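Side-chain contacts in cobalamin biosynthesis protein (cbiD) (Archaeoglobus fulgidus, PDB 1SR8), which probably catalyses the S-adenosylmethionine-dependent methylation of C-1 of cobalt-precorrin-5B, giving cobalt-precorrin-6A on the anaerobic route to adenosylcobalamin: residues S114-G119 / L137-N142; I211-G216 / V237-A242; D4-Y9 / T70-D75; F98-G103 / K168-E173. All coordinates share one frame; numbering follows the deposited sequence.

Interaction 1 of 4, residues S114-G119 / L137-N142; sequences SGIFFG and LQILEN
A helix packed on one face of a mixed beta sheet, at its edge strand, brings Ile139 and Leu140 of helix 133-149 against Ile116 and Phe118 of strand 115-118. The short segments run at 136° to each other, their axes 9.4 Å apart at the closest point, a distance that aliphatic side chains fill well. Ile116 is the hub, because its beta carbon points at the helix and its two branches part there. The methyl CG2 of Ile116 meets CG2 of Ile139 at 3.9 Å. Its other branch turns to the neighbouring helical residue, CG1 of Ile116 lying 3.9 Å from CD2 of Leu140. With CG1 beside the backbone N and CG2 anti to it (chi1 -66°), a single beta-branched residue thus serves two successive residues of the helix. Ile139 also forks: its CG2 goes to Ile116, while its extended arm (chi2 176°) carries CD1 to the rim of the Phe118 ring, 3.9 Å from CE1 of Phe118. That methyl lies in the plane of the ring and meets its edge, so this is an edge contact and not a CH-pi contact over the face. Two residues apart on one strand, Ile116 and Phe118 both reach the helix, whereas Phe117 between them is turned from it. All four contacting side chains are apolar and offer no polar group that would need a partner here. Strand 115-118 is the outermost strand at this end of the sheet and is hydrogen-bonded to strand 155-159, whose Ile158 touches both Phe118 and Ile139; helix 44-57 also meets Ile139, through Ser49.

Interaction 2 of 4, residues I211-G216 / V237-A242; sequences IAITTG and VHIDEA
This is a buried apolar contact in which Ile213, on strand 210-214 of a four-stranded parallel sheet, packs against Ala242 and Ile239 of the short helix 239-242. The beta carbon of Ala242 sits in the fork of the isoleucine: CG2 of Ile213 is 3.6 Å from CB of Ala242, and CD1 of Ile213 comes equally near, 3.6 Å from the same CB. The extended arm of Ile213 (chi2 169°) brings CD1 round to the same methyl that CG2 touches. A residue as small as alanine suits this point, where the backbones approach to 6.8 Å between CA of Ile213 and CA of Ala242. One helical turn earlier, Ile239 adds a looser contact, its CG1 4.1 Å from CG2 of Ile213, the two side chains meeting at a slant. Strand 210-214 lies between strands 231-234 and 248-253, both parallel to it, and helix 217-226 covers the opposite face through Ala212 and Thr214, which makes this an alpha/beta layering with helices on both sides of the sheet. Cutting Ile213 back to an alanine removes both branches that hold the methyl of Ala242, and is likely to open a gap between strand and helix. Ile211, two residues back on the same face, reaches the helix end more distantly, with its CD1 4.4 Å from O of Ala242. Ile239 continues the apolar layer onto Leu258 and Trp261 of helix 255-262.

Interaction 3 of 4, residues D4-Y9 / T70-D75; sequences DPIELY and TPAGVD
With CG1 beside its backbone N (chi1 -62°), Ile6 presents that methylene to Ala72, CG1 of Ile6 lying 4.0 Å from CB of Ala72. Val74 holds its branches in the same two positions under exchanged names: CG1 is anti to N (chi1 -176°), and CG2 of Val74, beside the nitrogen, lies 4.0 Å from CB of Pro5. Two apolar pairs therefore bridge two irregular segments, each pair a single touch at ordinary van der Waals distance. Small or compact residues suit such a meeting: the proline ring offers a rigid methylene, and the alanine lets CA of Ile6 come within 6.1 Å of CA of Ala72. Each segment is shaped by its own bonds. OD2 of Asp4 accepts two backbone amides, from N of Glu7 at 2.7 Å on its anti lone pair, and from N of Ile6 at 3.0 Å above the carboxylate plane; these fix the bend that carries Pro5 and Ile6. Arg40 pairs with the other carboxylate oxygen and would be expected to stabilise its negative charge. Across the way, Thr70 OG1 donates to O of Val74 at 2.7 Å, and Gly73 takes the positive phi that a side chain would make difficult. Phe189 of strand 189-190 packs on both Ile6 and Val74, extending the apolar patch. The arrangement is that of an Asx turn at Asp4, near the N-terminus, resting on the type I beta turn Thr70-Gly73 and on Val74 just after it, in the connection between strands 63-68 and 76-83.

Interaction 4 of 4, residues F98-G103 / K168-E173; sequences FDVTNG and KKTGNE
Van der Waals contact does all the work between the segments, and Val100 is its centre. Its methyl CG2 takes the side chain of Lys169, which slides past the valine in the opposite direction: CG of Lys169 is 4.0 Å from CG2 of Val100, and the chain, bent at chi3 and chi4 (-69° and -67°), folds back until NZ of Lys169 stands 3.5 Å from that same methyl. The lysine thus meets the valine both with its hydrocarbon chain and with the nitrogen end. The other methyl of Val100 faces Thr170, with CG1 of Val100 4.0 Å from OG1 of Thr170 and the side chains crossing at about a right angle. A branched apolar residue suits the spot because its two methyls serve one neighbour each.

Hydrogen bonding acts inside the first loop and sets Val100 on its crest. N of Asn102 is 2.9 Å from O of Asp99, closing a turn, and OD1 of Asp99 accepts N of Thr101 at 3.2 Å from above the carboxylate plane.

Charge fixes the base of that loop: OD2 of Asp99 forms a salt bridge with Lys91, and the same lysine reaches OG1 of Thr101. The whole is a type I beta turn, Asp99-Asn102, overlaid by an Asx turn, whose tip meets the loop following helix 163-168 at the protein surface.

How the interactions relate
Interaction 2 is the one fully buried contact, interactions 1 and 3 are partly buried, and interaction 4 lies at the surface. Interactions 1 and 2 each set a helix on a sheet, one mixed and one parallel, with centres 34 Å apart on opposite sides of the chain's centre; both rely on branched aliphatic groups. Interactions 3 and 4 join segments that are loop for the most part; in each, one segment is shaped by an Asx turn at an aspartate, and the touch between them is two residue pairs each, in interaction 4 including a lysine. Interactions 1 and 3 are neighbours: Gln138 of the helix packs on Thr70 and Pro71. Along the chain, interaction 1 is nested inside the loop closed by interaction 4.

Interaction 1 of 4, residues S114-G119 / L137-N142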
loop_
_atom_site.group_PDB
_atom_site.type_symbol
_atom_site.label_atom_id
_atom_site.label_comp_id
_atom_site.label_asym_id
_atom_site.label_seq_id
_atom_site.Cartn_x
_atom_site.Cartn_y
_atom_site.Cartn_z
ATOM N N SER A 114 -8.829 -26.041 8.057
ATOM C CA SER A 114 -9.305 -24.662 8.126
ATOM C C SER A 114 -8.285 -23.643 8.622
ATOM O O SER A 114 -7.566 -23.884 9.589
ATOM C CB SER A 114 -10.549 -24.600 9.001
ATOM O OG SER A 114 -10.342 -25.359 10.171
ATOM N N GLY A 115 -8.247 -22.493 7.953
ATOM C CA GLY A 115 -7.322 -21.437 8.322
ATOM C C GLY A 115 -6.628 -20.836 7.110
ATOM O O GLY A 115 -6.955 -21.173 5.968
ATOM N N ILE A 116 -5.672 -19.946 7.374
ATOM C CA ILE A 116 -4.891 -19.265 6.338
ATOM C C ILE A 116 -3.433 -19.675 6.493
ATOM O O ILE A 116 -2.823 -19.431 7.531
ATOM C CB ILE A 116 -4.967 -17.723 6.484
ATOM C CG1 ILE A 116 -6.393 -17.232 6.213
ATOM C CG2 ILE A 116 -3.954 -17.063 5.561
ATOM C CD1 ILE A 116 -6.903 -17.563 4.828
ATOM N N PHE A 117 -2.866 -20.277 5.458
ATOM C CA PHE A 117 -1.484 -20.727 5.530
ATOM C C PHE A 117 -0.668 -20.141 4.395
ATOM O O PHE A 117 -1.202 -19.837 3.324
ATOM C CB PHE A 117 -1.455 -22.257 5.485
ATOM C CG PHE A 117 -2.446 -22.897 6.426
ATOM C CD1 PHE A 117 -2.244 -22.856 7.805
ATOM C CD2 PHE A 117 -3.615 -23.487 5.933
ATOM C CE1 PHE A 117 -3.195 -23.389 8.685
ATOM C CE2 PHE A 117 -4.572 -24.022 6.800
ATOM C CZ PHE A 117 -4.360 -23.972 8.179
ATOM N N PHE A 118 0.629 -19.986 4.644
ATOM C CA PHE A 118 1.548 -19.424 3.663
ATOM C C PHE A 118 2.604 -20.445 3.249
ATOM O O PHE A 118 3.307 -20.999 4.095
ATOM C CB PHE A 118 2.192 -18.173 4.262
ATOM C CG PHE A 118 1.190 -17.122 4.648
ATOM C CD1 PHE A 118 0.640 -16.284 3.682
ATOM C CD2 PHE A 118 0.726 -17.032 5.956
ATOM C CE1 PHE A 118 -0.367 -15.373 4.010
ATOM C CE2 PHE A 118 -0.284 -16.124 6.299
ATOM C CZ PHE A 118 -0.833 -15.293 5.322
ATOM N N GLY A 119 2.717 -20.689 1.944
ATOM C CA GLY A 119 3.676 -21.668 1.469
ATOM C C GLY A 119 4.965 -21.150 0.869
ATOM O O GLY A 119 5.574 -20.210 1.364
ATOM N N LEU A 137 -4.299 -9.131 9.035
ATOM C CA LEU A 137 -5.677 -8.861 9.422
ATOM C C LEU A 137 -6.562 -8.739 8.191
ATOM O O LEU A 137 -7.713 -9.169 8.208
ATOM C CB LEU A 137 -5.767 -7.585 10.253
ATOM C CG LEU A 137 -5.127 -7.655 11.647
ATOM C CD1 LEU A 137 -5.296 -6.306 12.364
ATOM C CD2 LEU A 137 -5.761 -8.794 12.444
ATOM N N GLN A 138 -6.011 -8.161 7.126
ATOM C CA GLN A 138 -6.735 -7.975 5.867
ATOM C C GLN A 138 -7.094 -9.312 5.257
ATOM O O GLN A 138 -8.241 -9.533 4.870
ATOM C CB GLN A 138 -5.893 -7.188 4.861
ATOM C CG GLN A 138 -6.581 -7.006 3.521
ATOM C CD GLN A 138 -5.681 -6.354 2.487
ATOM O OE1 GLN A 138 -4.453 -6.365 2.626
ATOM N NE2 GLN A 138 -6.282 -5.797 1.430
ATOM N N ILE A 139 -6.103 -10.198 5.160
ATOM C CA ILE A 139 -6.319 -11.520 4.588
ATOM C C ILE A 139 -7.350 -12.289 5.403
ATOM O O ILE A 139 -8.281 -12.860 4.845
ATOM C CB ILE A 139 -5.005 -12.315 4.528
ATOM C CG1 ILE A 139 -4.008 -11.583 3.623
ATOM C CG2 ILE A 139 -5.266 -13.717 3.990
ATOM C CD1 ILE A 139 -2.635 -12.229 3.558
ATOM N N LEU A 140 -7.198 -12.290 6.725
ATOM C CA LEU A 140 -8.138 -12.996 7.593
ATOM C C LEU A 140 -9.535 -12.466 7.429
ATOM O O LEU A 140 -10.494 -13.219 7.424
ATOM C CB LEU A 140 -7.747 -12.853 9.058
ATOM C CG LEU A 140 -6.711 -13.835 9.587
ATOM C CD1 LEU A 140 -6.413 -13.493 11.057
ATOM C CD2 LEU A 140 -7.246 -15.270 9.440
ATOM N N GLU A 141 -9.642 -11.151 7.322
ATOM C CA GLU A 141 -10.929 -10.498 7.162
ATOM C C GLU A 141 -11.642 -11.003 5.906
ATOM O O GLU A 141 -12.815 -11.375 5.939
ATOM C CB GLU A 141 -10.721 -8.985 7.076
ATOM C CG GLU A 141 -12.019 -8.232 7.055
ATOM C CD GLU A 141 -11.840 -6.738 6.998
ATOM O OE1 GLU A 141 -12.854 -6.035 7.181
ATOM O OE2 GLU A 141 -10.707 -6.263 6.763
ATOM N N ASN A 142 -10.923 -11.013 4.793
ATOM C CA ASN A 142 -11.480 -11.471 3.534
ATOM C C ASN A 142 -11.782 -12.956 3.576
ATOM O O ASN A 142 -12.740 -13.419 2.954
ATOM C CB ASN A 142 -10.504 -11.158 2.404
ATOM C CG ASN A 142 -10.517 -9.693 2.026
ATOM O OD1 ASN A 142 -11.497 -9.201 1.458
ATOM N ND2 ASN A 142 -9.440 -8.982 2.353
#

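Interaction 2 of 4, residues I211-G216 / V237-A242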
loop_
_atom_site.group_PDB
_atom_site.type_symbol
_atom_site.label_atom_id
_atom_site.label_comp_id
_atom_site.label_asym_id
_atom_site.label_seq_id
_atom_site.Cartn_x
_atom_site.Cartn_y
_atom_site.Cartn_z
ATOM N N ILE A 211 1.151 21.993 6.744
ATOM C CA ILE A 211 1.193 20.612 6.264
ATOM C C ILE A 211 2.234 19.747 6.972
ATOM O O ILE A 211 3.341 20.205 7.272
ATOM C CB ILE A 211 1.489 20.536 4.732
ATOM C CG1 ILE A 211 2.874 21.140 4.430
ATOM C CG2 ILE A 211 0.382 21.229 3.954
ATOM C CD1 ILE A 211 3.493 20.709 3.095
ATOM N N ALA A 212 1.873 18.496 7.235
ATOM C CA ALA A 212 2.802 17.565 7.857
ATOM C C ALA A 212 3.413 16.695 6.744
ATOM O O ALA A 212 2.696 15.995 6.026
ATOM C CB ALA A 212 2.075 16.694 8.875
ATOM N N ILE A 213 4.730 16.770 6.585
ATOM C CA ILE A 213 5.443 15.980 5.576
ATOM C C ILE A 213 5.882 14.674 6.255
ATOM O O ILE A 213 6.832 14.668 7.043
ATOM C CB ILE A 213 6.698 16.734 5.064
ATOM C CG1 ILE A 213 6.311 18.148 4.619
ATOM C CG2 ILE A 213 7.331 15.973 3.899
ATOM C CD1 ILE A 213 7.497 19.061 4.354
ATOM N N THR A 214 5.189 13.577 5.955
ATOM C CA THR A 214 5.499 12.295 6.578
ATOM C C THR A 214 6.155 11.284 5.639
ATOM O O THR A 214 6.030 11.385 4.422
ATOM C CB THR A 214 4.229 11.687 7.210
ATOM O OG1 THR A 214 3.354 11.180 6.191
ATOM C CG2 THR A 214 3.499 12.765 8.000
ATOM N N THR A 215 6.863 10.316 6.223
ATOM C CA THR A 215 7.577 9.285 5.463
ATOM C C THR A 215 6.743 8.073 5.035
ATOM O O THR A 215 7.072 7.399 4.055
ATOM C CB THR A 215 8.809 8.767 6.250
ATOM O OG1 THR A 215 8.403 8.354 7.558
ATOM C CG2 THR A 215 9.854 9.847 6.370
ATOM N N GLY A 216 5.673 7.791 5.763
ATOM C CA GLY A 216 4.845 6.658 5.415
ATOM C C GLY A 216 3.515 6.721 6.127
ATOM O O GLY A 216 3.219 7.705 6.809
ATOM N N VAL A 237 10.598 9.624 0.862
ATOM C CA VAL A 237 11.926 10.199 0.985
ATOM C C VAL A 237 12.051 11.483 0.176
ATOM O O VAL A 237 13.101 12.130 0.183
ATOM C CB VAL A 237 13.005 9.202 0.520
ATOM C CG1 VAL A 237 12.881 7.898 1.319
ATOM C CG2 VAL A 237 12.867 8.948 -0.978
ATOM N N HIS A 238 10.965 11.852 -0.500
ATOM C CA HIS A 238 10.929 13.053 -1.338
ATOM C C HIS A 238 10.548 14.282 -0.515
ATOM O O HIS A 238 9.654 15.040 -0.891
ATOM C CB HIS A 238 9.916 12.845 -2.465
ATOM C CG HIS A 238 10.034 11.512 -3.138
ATOM N ND1 HIS A 238 11.059 11.205 -4.008
ATOM C CD2 HIS A 238 9.283 10.390 -3.034
ATOM C CE1 HIS A 238 10.934 9.953 -4.409
ATOM N NE2 HIS A 238 9.864 9.436 -3.832
ATOM N N ILE A 239 11.241 14.460 0.608
ATOM C CA ILE A 239 11.008 15.567 1.535
ATOM C C ILE A 239 11.453 16.918 0.993
ATOM O O ILE A 239 10.775 17.927 1.204
ATOM C CB ILE A 239 11.732 15.313 2.879
ATOM C CG1 ILE A 239 11.040 14.170 3.626
ATOM C CG2 ILE A 239 11.735 16.573 3.729
ATOM C CD1 ILE A 239 11.719 13.767 4.924
ATOM N N ASP A 240 12.590 16.933 0.302
ATOM C CA ASP A 240 13.132 18.165 -0.268
ATOM C C ASP A 240 12.089 18.847 -1.142
ATOM O O ASP A 240 11.914 20.067 -1.091
ATOM C CB ASP A 240 14.388 17.874 -1.097
ATOM C CG ASP A 240 15.539 17.341 -0.255
ATOM O OD1 ASP A 240 15.869 17.967 0.780
ATOM O OD2 ASP A 240 16.121 16.299 -0.637
ATOM N N GLU A 241 11.398 18.052 -1.949
ATOM C CA GLU A 241 10.367 18.590 -2.812
ATOM C C GLU A 241 9.227 19.197 -1.999
ATOM O O GLU A 241 8.757 20.298 -2.287
ATOM C CB GLU A 241 9.835 17.492 -3.730
ATOM C CG GLU A 241 10.756 17.227 -4.885
ATOM C CD GLU A 241 11.093 18.514 -5.614
ATOM O OE1 GLU A 241 10.151 19.159 -6.139
ATOM O OE2 GLU A 241 12.291 18.885 -5.648
ATOM N N ALA A 242 8.782 18.468 -0.986
ATOM C CA ALA A 242 7.706 18.937 -0.142
ATOM C C ALA A 242 8.105 20.248 0.530
ATOM O O ALA A 242 7.261 21.116 0.768
ATOM C CB ALA A 242 7.377 17.882 0.903
#

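Interaction 3 of 4, residues D4-Y9 / T70-D75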
loop_
_atom_site.group_PDB
_atom_site.type_symbol
_atom_site.label_atom_id
_atom_site.label_comp_id
_atom_site.label_asym_id
_atom_site.label_seq_id
_atom_site.Cartn_x
_atom_site.Cartn_y
_atom_site.Cartn_z
ATOM N N ASP A 4 -9.462 12.468 -1.380
ATOM C CA ASP A 4 -8.839 11.171 -1.616
ATOM C C ASP A 4 -9.290 10.269 -0.473
ATOM O O ASP A 4 -9.156 10.642 0.690
ATOM C CB ASP A 4 -7.329 11.285 -1.588
ATOM C CG ASP A 4 -6.662 9.983 -1.927
ATOM O OD1 ASP A 4 -6.621 9.638 -3.127
ATOM O OD2 ASP A 4 -6.201 9.297 -0.991
ATOM N N PRO A 5 -9.827 9.073 -0.780
ATOM C CA PRO A 5 -10.286 8.172 0.285
ATOM C C PRO A 5 -9.215 7.589 1.203
ATOM O O PRO A 5 -9.532 7.083 2.273
ATOM C CB PRO A 5 -11.045 7.094 -0.485
ATOM C CG PRO A 5 -10.317 7.027 -1.764
ATOM C CD PRO A 5 -10.076 8.479 -2.103
ATOM N N ILE A 6 -7.953 7.665 0.801
ATOM C CA ILE A 6 -6.872 7.118 1.613
ATOM C C ILE A 6 -6.066 8.187 2.340
ATOM O O ILE A 6 -5.973 8.165 3.575
ATOM C CB ILE A 6 -5.909 6.268 0.755
ATOM C CG1 ILE A 6 -6.662 5.084 0.158
ATOM C CG2 ILE A 6 -4.747 5.754 1.603
ATOM C CD1 ILE A 6 -5.862 4.364 -0.880
ATOM N N GLU A 7 -5.495 9.129 1.591
ATOM C CA GLU A 7 -4.699 10.169 2.216
ATOM C C GLU A 7 -5.522 11.355 2.690
ATOM O O GLU A 7 -5.005 12.237 3.366
ATOM C CB GLU A 7 -3.594 10.629 1.285
ATOM C CG GLU A 7 -2.399 11.134 2.046
ATOM C CD GLU A 7 -1.154 11.206 1.203
ATOM O OE1 GLU A 7 -0.880 10.260 0.434
ATOM O OE2 GLU A 7 -0.430 12.207 1.322
ATOM N N LEU A 8 -6.794 11.384 2.310
ATOM C CA LEU A 8 -7.729 12.420 2.756
ATOM C C LEU A 8 -7.565 13.890 2.349
ATOM O O LEU A 8 -8.239 14.764 2.902
ATOM C CB LEU A 8 -7.845 12.342 4.281
ATOM C CG LEU A 8 -8.848 11.340 4.868
ATOM C CD1 LEU A 8 -8.922 10.071 4.052
ATOM C CD2 LEU A 8 -8.450 11.044 6.295
ATOM N N TYR A 9 -6.686 14.184 1.402
ATOM C CA TYR A 9 -6.536 15.566 0.972
ATOM C C TYR A 9 -7.605 15.840 -0.077
ATOM O O TYR A 9 -8.270 14.918 -0.569
ATOM C CB TYR A 9 -5.141 15.814 0.391
ATOM C CG TYR A 9 -4.683 14.759 -0.596
ATOM C CD1 TYR A 9 -5.352 14.562 -1.808
ATOM C CD2 TYR A 9 -3.583 13.947 -0.314
ATOM C CE1 TYR A 9 -4.940 13.584 -2.711
ATOM C CE2 TYR A 9 -3.163 12.965 -1.212
ATOM C CZ TYR A 9 -3.847 12.790 -2.407
ATOM O OH TYR A 9 -3.432 11.817 -3.291
ATOM N N THR A 70 -9.930 -3.676 2.212
ATOM C CA THR A 70 -8.551 -3.239 2.426
ATOM C C THR A 70 -8.480 -2.547 3.771
ATOM O O THR A 70 -9.506 -2.132 4.312
ATOM C CB THR A 70 -8.091 -2.218 1.362
ATOM O OG1 THR A 70 -8.931 -1.062 1.426
ATOM C CG2 THR A 70 -8.171 -2.808 -0.040
ATOM N N PRO A 71 -7.264 -2.417 4.333
ATOM C CA PRO A 71 -7.099 -1.757 5.630
ATOM C C PRO A 71 -7.628 -0.318 5.600
ATOM O O PRO A 71 -8.153 0.174 6.598
ATOM C CB PRO A 71 -5.583 -1.820 5.852
ATOM C CG PRO A 71 -5.195 -3.082 5.154
ATOM C CD PRO A 71 -5.975 -2.965 3.868
ATOM N N ALA A 72 -7.486 0.345 4.449
ATOM C CA ALA A 72 -7.936 1.726 4.271
ATOM C C ALA A 72 -9.452 1.827 4.262
ATOM O O ALA A 72 -10.002 2.920 4.343
ATOM C CB ALA A 72 -7.367 2.305 2.977
ATOM N N GLY A 73 -10.127 0.686 4.163
ATOM C CA GLY A 73 -11.578 0.689 4.165
ATOM C C GLY A 73 -12.216 0.841 2.795
ATOM O O GLY A 73 -13.428 1.026 2.688
ATOM N N VAL A 74 -11.403 0.764 1.745
ATOM C CA VAL A 74 -11.886 0.880 0.364
ATOM C C VAL A 74 -11.839 -0.497 -0.324
ATOM O O VAL A 74 -10.758 -1.026 -0.589
ATOM C CB VAL A 74 -11.000 1.866 -0.442
ATOM C CG1 VAL A 74 -11.553 2.048 -1.841
ATOM C CG2 VAL A 74 -10.908 3.200 0.285
ATOM N N ASP A 75 -12.999 -1.086 -0.599
ATOM C CA ASP A 75 -13.022 -2.390 -1.259
ATOM C C ASP A 75 -12.502 -2.232 -2.674
ATOM O O ASP A 75 -12.802 -1.242 -3.339
ATOM C CB ASP A 75 -14.435 -2.962 -1.304
ATOM C CG ASP A 75 -15.014 -3.198 0.071
ATOM O OD1 ASP A 75 -14.251 -3.505 1.005
ATOM O OD2 ASP A 75 -16.242 -3.089 0.210
#

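Interaction 4 of 4, residues F98-G103 / K168-E173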
loop_
_atom_site.group_PDB
_atom_site.type_symbol
_atom_site.label_atom_id
_atom_site.label_comp_id
_atom_site.label_asym_id
_atom_site.label_seq_id
_atom_site.Cartn_x
_atom_site.Cartn_y
_atom_site.Cartn_z
ATOM N N PHE A 98 8.914 2.188 -10.175
ATOM C CA PHE A 98 9.565 0.882 -10.064
ATOM C C PHE A 98 9.391 0.143 -8.740
ATOM O O PHE A 98 10.040 0.451 -7.744
ATOM C CB PHE A 98 11.055 0.956 -10.355
ATOM C CG PHE A 98 11.728 -0.381 -10.263
ATOM C CD1 PHE A 98 11.359 -1.414 -11.127
ATOM C CD2 PHE A 98 12.662 -0.645 -9.262
ATOM C CE1 PHE A 98 11.905 -2.692 -10.991
ATOM C CE2 PHE A 98 13.217 -1.917 -9.113
ATOM C CZ PHE A 98 12.836 -2.944 -9.979
ATOM N N ASP A 99 8.526 -0.861 -8.762
ATOM C CA ASP A 99 8.237 -1.690 -7.602
ATOM C C ASP A 99 8.766 -3.084 -7.956
ATOM O O ASP A 99 8.240 -3.739 -8.849
ATOM C CB ASP A 99 6.725 -1.724 -7.400
ATOM C CG ASP A 99 6.312 -2.534 -6.201
ATOM O OD1 ASP A 99 7.121 -3.331 -5.691
ATOM O OD2 ASP A 99 5.156 -2.381 -5.775
ATOM N N VAL A 100 9.799 -3.538 -7.255
ATOM C CA VAL A 100 10.407 -4.839 -7.550
ATOM C C VAL A 100 9.467 -6.045 -7.614
ATOM O O VAL A 100 9.784 -7.027 -8.284
ATOM C CB VAL A 100 11.549 -5.150 -6.559
ATOM C CG1 VAL A 100 10.995 -5.330 -5.163
ATOM C CG2 VAL A 100 12.300 -6.385 -7.006
ATOM N N THR A 101 8.321 -5.983 -6.931
ATOM C CA THR A 101 7.374 -7.094 -6.955
ATOM C C THR A 101 6.181 -6.847 -7.862
ATOM O O THR A 101 5.196 -7.582 -7.819
ATOM C CB THR A 101 6.845 -7.460 -5.543
ATOM O OG1 THR A 101 6.171 -6.340 -4.962
ATOM C CG2 THR A 101 7.985 -7.884 -4.643
ATOM N N ASN A 102 6.251 -5.808 -8.683
ATOM C CA ASN A 102 5.158 -5.539 -9.613
ATOM C C ASN A 102 5.088 -6.768 -10.526
ATOM O O ASN A 102 6.116 -7.350 -10.863
ATOM C CB ASN A 102 5.456 -4.269 -10.425
ATOM C CG ASN A 102 4.494 -4.069 -11.588
ATOM O OD1 ASN A 102 3.276 -4.114 -11.431
ATOM N ND2 ASN A 102 5.047 -3.835 -12.767
ATOM N N GLY A 103 3.883 -7.187 -10.890
ATOM C CA GLY A 103 3.745 -8.348 -11.757
ATOM C C GLY A 103 3.998 -9.712 -11.125
ATOM O O GLY A 103 3.873 -10.735 -11.796
ATOM N N LYS A 168 15.653 -12.608 -3.658
ATOM C CA LYS A 168 17.100 -12.444 -3.746
ATOM C C LYS A 168 17.500 -11.035 -4.189
ATOM O O LYS A 168 18.608 -10.586 -3.920
ATOM C CB LYS A 168 17.691 -13.482 -4.711
ATOM C CG LYS A 168 17.572 -14.939 -4.249
ATOM C CD LYS A 168 18.245 -15.873 -5.252
ATOM C CE LYS A 168 18.364 -17.316 -4.746
ATOM N NZ LYS A 168 17.097 -18.112 -4.792
ATOM N N LYS A 169 16.594 -10.333 -4.858
ATOM C CA LYS A 169 16.892 -8.986 -5.338
ATOM C C LYS A 169 16.078 -7.936 -4.600
ATOM O O LYS A 169 15.939 -6.803 -5.060
ATOM C CB LYS A 169 16.619 -8.894 -6.849
ATOM C CG LYS A 169 15.173 -9.178 -7.246
ATOM C CD LYS A 169 15.062 -9.650 -8.696
ATOM C CE LYS A 169 15.386 -8.550 -9.695
ATOM N NZ LYS A 169 14.377 -7.449 -9.679
ATOM N N THR A 170 15.547 -8.314 -3.446
ATOM C CA THR A 170 14.743 -7.394 -2.661
ATOM C C THR A 170 15.513 -6.978 -1.410
ATOM O O THR A 170 15.077 -6.106 -0.653
ATOM C CB THR A 170 13.405 -8.048 -2.261
ATOM O OG1 THR A 170 12.485 -7.036 -1.843
ATOM C CG2 THR A 170 13.610 -9.028 -1.121
ATOM N N GLY A 171 16.663 -7.616 -1.207
ATOM C CA GLY A 171 17.505 -7.311 -0.064
ATOM C C GLY A 171 16.941 -7.600 1.318
ATOM O O GLY A 171 17.683 -7.545 2.304
ATOM N N ASN A 172 15.649 -7.916 1.410
ATOM C CA ASN A 172 15.031 -8.193 2.706
ATOM C C ASN A 172 15.718 -9.327 3.482
ATOM O O ASN A 172 15.412 -9.567 4.658
ATOM C CB ASN A 172 13.522 -8.485 2.542
ATOM C CG ASN A 172 13.232 -9.816 1.858
ATOM O OD1 ASN A 172 12.068 -10.168 1.644
ATOM N ND2 ASN A 172 14.279 -10.558 1.516
ATOM N N GLU A 173 16.660 -10.005 2.828
ATOM C CA GLU A 173 17.386 -11.102 3.463
ATOM C C GLU A 173 18.357 -10.578 4.520
ATOM O O GLU A 173 18.822 -11.332 5.375
ATOM C CB GLU A 173 18.143 -11.928 2.415
ATOM C CG GLU A 173 18.542 -13.322 2.905
ATOM C CD GLU A 173 18.655 -14.341 1.771
ATOM O OE1 GLU A 173 19.623 -14.257 0.976
ATOM O OE2 GLU A 173 17.765 -15.223 1.673
#